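Local coordinates for apical membrane antigen AMA1 (Toxoplasma gondii ME49, PDB 4YIV), which takes part in host cell invasion as a microneme protein of the moving junction, the ringlike structure formed between parasite and host plasma membranes, at residues E82-E87 with L171-Q176. Numbering follows the deposited sequence.
Sequences EDVPTE and LYVSMQ
Val-84 overlaps two neighbouring side chains of 171-176 with a single methyl, CG1, and in this it illustrates how one apolar branch can join two irregular segments far apart in sequence. CG1 meets the methyl CG2 of Val-173 at 3.9 Å, methyl against methyl. From the same general direction it is met obliquely by the ring of Tyr-172, 4.0 Å from CD2 of that tyrosine, and it also lies near its CB, where the two side chains cross at about a right angle. The torsion of Val-84 (chi1 -63°) explains the reach, since it sets CG1 opposite the carbonyl carbon and across toward both partners. The ring of Tyr-172 swings out with CG trans to the backbone N (chi1 -178°), leaving CB and the CD2 side of the ring next to the methyl. The contact is purely apolar and small, burying 103 Å² in all, with Val-173 buried and Tyr-172 largely exposed. Within 171-176, NE2 of Gln-176 gives a nearly straight bond to O of Ser-174, 3.1 Å long, with the acceptor in the side-chain amide plane of Gln-176; OE1 of the same amide is bonded to Lys-64 and Asp-40. Val-84 pairs through its backbone with Asn-102, Val-173 does so with Phe-101, and the Tyr-172 ring also meets Phe-105. Within the AMA1 family region, of the PAN clan, this plain loop-to-loop packing joins the approach to helix 87-93, where Thr-86 is the N-cap, to the loop after strand 167-170, which lies between 159-162 and the edge strand 116-117 of a five-stranded antiparallel sheet.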
ATOM      1  N   GLU A  82     -14.777  -5.885  11.838  1.00 25.28           N
ATOM      2  CA  GLU A  82     -16.015  -6.506  12.306  1.00 26.39           C
ATOM      3  C   GLU A  82     -16.904  -6.864  11.110  1.00 27.29           C
ATOM      4  O   GLU A  82     -16.856  -6.197  10.066  1.00 23.57           O
ATOM      5  CB  GLU A  82     -16.776  -5.561  13.266  0.50 20.68           C
ATOM      6  CG  GLU A  82     -16.026  -5.217  14.535  0.50 28.14           C
ATOM      7  CD  GLU A  82     -16.296  -6.166  15.687  0.50 34.94           C
ATOM      8  OE1 GLU A  82     -15.355  -6.419  16.469  0.50 33.51           O
ATOM      9  OE2 GLU A  82     -17.446  -6.641  15.832  0.50 39.59           O
ATOM     10  N   ASP A  83     -17.716  -7.915  11.261  1.00 23.86           N
ATOM     11  CA  ASP A  83     -18.738  -8.275  10.288  1.00 24.93           C
ATOM     12  C   ASP A  83     -19.639  -7.112   9.857  1.00 27.97           C
ATOM     13  O   ASP A  83     -20.015  -6.270  10.696  1.00 27.25           O
ATOM     14  CB  ASP A  83     -19.654  -9.365  10.875  1.00 30.91           C
ATOM     15  CG  ASP A  83     -19.092 -10.776  10.728  1.00 40.92           C
ATOM     16  OD1 ASP A  83     -18.018 -10.961  10.127  1.00 36.47           O
ATOM     17  OD2 ASP A  83     -19.751 -11.717  11.210  1.00 37.84           O
ATOM     18  N   VAL A  84     -20.012  -7.074   8.575  1.00 25.42           N
ATOM     19  CA  VAL A  84     -21.157  -6.263   8.161  1.00 24.26           C
ATOM     20  C   VAL A  84     -22.371  -6.675   9.006  1.00 28.49           C
ATOM     21  O   VAL A  84     -22.538  -7.846   9.351  1.00 28.59           O
ATOM     22  CB  VAL A  84     -21.496  -6.399   6.656  1.00 27.18           C
ATOM     23  CG1 VAL A  84     -20.295  -5.877   5.828  1.00 27.88           C
ATOM     24  CG2 VAL A  84     -21.816  -7.830   6.284  1.00 37.04           C
ATOM     25  N   PRO A  85     -23.216  -5.705   9.343  1.00 28.34           N
ATOM     26  CA  PRO A  85     -24.329  -5.974  10.259  1.00 29.23           C
ATOM     27  C   PRO A  85     -25.440  -6.724   9.596  1.00 30.47           C
ATOM     28  O   PRO A  85     -25.666  -6.591   8.388  1.00 29.98           O
ATOM     29  CB  PRO A  85     -24.800  -4.566  10.659  1.00 29.34           C
ATOM     30  CG  PRO A  85     -24.512  -3.731   9.468  1.00 26.78           C
ATOM     31  CD  PRO A  85     -23.166  -4.285   8.949  1.00 29.22           C
ATOM     32  N   THR A  86     -26.152  -7.510  10.387  1.00 31.69           N
ATOM     33  CA  THR A  86     -27.371  -8.161   9.906  1.00 33.41           C
ATOM     34  C   THR A  86     -28.502  -7.152   9.991  1.00 37.54           C
ATOM     35  O   THR A  86     -28.361  -6.148  10.678  1.00 32.09           O
ATOM     36  CB  THR A  86     -27.734  -9.364  10.767  1.00 38.90           C
ATOM     37  OG1 THR A  86     -28.068  -8.889  12.083  1.00 32.45           O
ATOM     38  CG2 THR A  86     -26.552 -10.352  10.847  1.00 35.27           C
ATOM     39  N   GLU A  87     -29.632  -7.432   9.349  1.00 42.64           N
ATOM     40  CA  GLU A  87     -30.791  -6.549   9.469  1.00 45.69           C
ATOM     41  C   GLU A  87     -31.189  -6.359  10.936  1.00 42.28           C
ATOM     42  O   GLU A  87     -31.473  -5.240  11.378  1.00 40.82           O
ATOM     43  CB  GLU A  87     -31.971  -7.087   8.667  1.00 50.56           C
ATOM     44  CG  GLU A  87     -33.191  -6.191   8.740  1.00 68.07           C
ATOM     45  CD  GLU A  87     -32.841  -4.724   8.474  1.00 79.71           C
ATOM     46  OE1 GLU A  87     -32.998  -3.879   9.406  1.00 66.68           O
ATOM     47  OE2 GLU A  87     -32.392  -4.431   7.334  1.00 80.81           O
ATOM     48  N   LEU A 171     -13.361  -8.302   2.461  1.00 21.16           N
ATOM     49  CA  LEU A 171     -14.211  -7.165   2.798  1.00 20.60           C
ATOM     50  C   LEU A 171     -15.376  -7.015   1.832  1.00 23.67           C
ATOM     51  O   LEU A 171     -15.206  -6.619   0.687  1.00 23.97           O
ATOM     52  CB  LEU A 171     -13.398  -5.869   2.798  1.00 21.41           C
ATOM     53  CG  LEU A 171     -12.183  -5.821   3.721  1.00 20.89           C
ATOM     54  CD1 LEU A 171     -11.629  -4.418   3.733  1.00 26.35           C
ATOM     55  CD2 LEU A 171     -12.505  -6.301   5.157  1.00 25.01           C
ATOM     56  N   TYR A 172     -16.561  -7.331   2.313  1.00 24.38           N
ATOM     57  CA  TYR A 172     -17.786  -7.106   1.567  1.00 22.96           C
ATOM     58  C   TYR A 172     -17.995  -5.622   1.230  1.00 25.17           C
ATOM     59  O   TYR A 172     -18.535  -5.298   0.180  1.00 26.26           O
ATOM     60  CB  TYR A 172     -18.950  -7.637   2.365  1.00 26.31           C
ATOM     61  CG  TYR A 172     -20.286  -7.498   1.663  1.00 29.28           C
ATOM     62  CD1 TYR A 172     -20.657  -8.379   0.655  1.00 34.24           C
ATOM     63  CD2 TYR A 172     -21.157  -6.475   1.993  1.00 32.83           C
ATOM     64  CE1 TYR A 172     -21.858  -8.262   0.018  1.00 37.87           C
ATOM     65  CE2 TYR A 172     -22.377  -6.343   1.356  1.00 36.10           C
ATOM     66  CZ  TYR A 172     -22.719  -7.247   0.366  1.00 41.83           C
ATOM     67  OH  TYR A 172     -23.920  -7.136  -0.290  1.00 48.13           O
ATOM     68  N   VAL A 173     -17.562  -4.729   2.120  1.00 23.02           N
ATOM     69  CA  VAL A 173     -17.578  -3.291   1.838  1.00 23.68           C
ATOM     70  C   VAL A 173     -16.246  -2.920   1.205  1.00 23.04           C
ATOM     71  O   VAL A 173     -15.219  -2.997   1.854  1.00 21.85           O
ATOM     72  CB  VAL A 173     -17.821  -2.460   3.107  1.00 24.35           C
ATOM     73  CG1 VAL A 173     -17.800  -0.970   2.808  1.00 24.18           C
ATOM     74  CG2 VAL A 173     -19.144  -2.808   3.720  1.00 26.24           C
ATOM     75  N   SER A 174     -16.267  -2.547  -0.073  1.00 20.51           N
ATOM     76  CA  SER A 174     -15.053  -2.225  -0.793  1.00 20.19           C
ATOM     77  C   SER A 174     -14.858  -0.726  -0.814  1.00 20.71           C
ATOM     78  O   SER A 174     -13.873  -0.230  -1.329  1.00 19.99           O
ATOM     79  CB  SER A 174     -15.124  -2.769  -2.211  1.00 23.39           C
ATOM     80  OG  SER A 174     -16.323  -2.277  -2.776  1.00 25.90           O
ATOM     81  N   MET A 175     -15.812   0.017  -0.258  1.00 18.47           N
ATOM     82  CA  MET A 175     -15.619   1.469  -0.118  1.00 19.80           C
ATOM     83  C   MET A 175     -14.469   1.736   0.823  1.00 20.78           C
ATOM     84  O   MET A 175     -14.198   0.935   1.730  1.00 18.35           O
ATOM     85  CB  MET A 175     -16.881   2.159   0.419  1.00 20.82           C
ATOM     86  CG  MET A 175     -18.078   1.978  -0.490  1.00 22.69           C
ATOM     87  SD  MET A 175     -19.481   2.988   0.041  1.00 26.12           S
ATOM     88  CE  MET A 175     -20.040   2.105   1.501  1.00 22.87           C
ATOM     89  N   GLN A 176     -13.785   2.853   0.596  1.00 16.91           N
ATOM     90  CA  GLN A 176     -12.627   3.215   1.418  1.00 18.59           C
ATOM     91  C   GLN A 176     -12.678   4.626   2.039  1.00 19.58           C
ATOM     92  O   GLN A 176     -11.978   4.917   3.030  1.00 18.57           O
ATOM     93  CB  GLN A 176     -11.381   3.065   0.575  1.00 18.84           C
ATOM     94  CG  GLN A 176     -11.064   1.571   0.293  1.00 18.41           C
ATOM     95  CD  GLN A 176     -10.372   1.400  -1.060  1.00 17.96           C
ATOM     96  OE1 GLN A 176      -9.204   1.763  -1.240  1.00 18.55           O
ATOM     97  NE2 GLN A 176     -11.131   0.939  -2.043  1.00 19.12           N
TER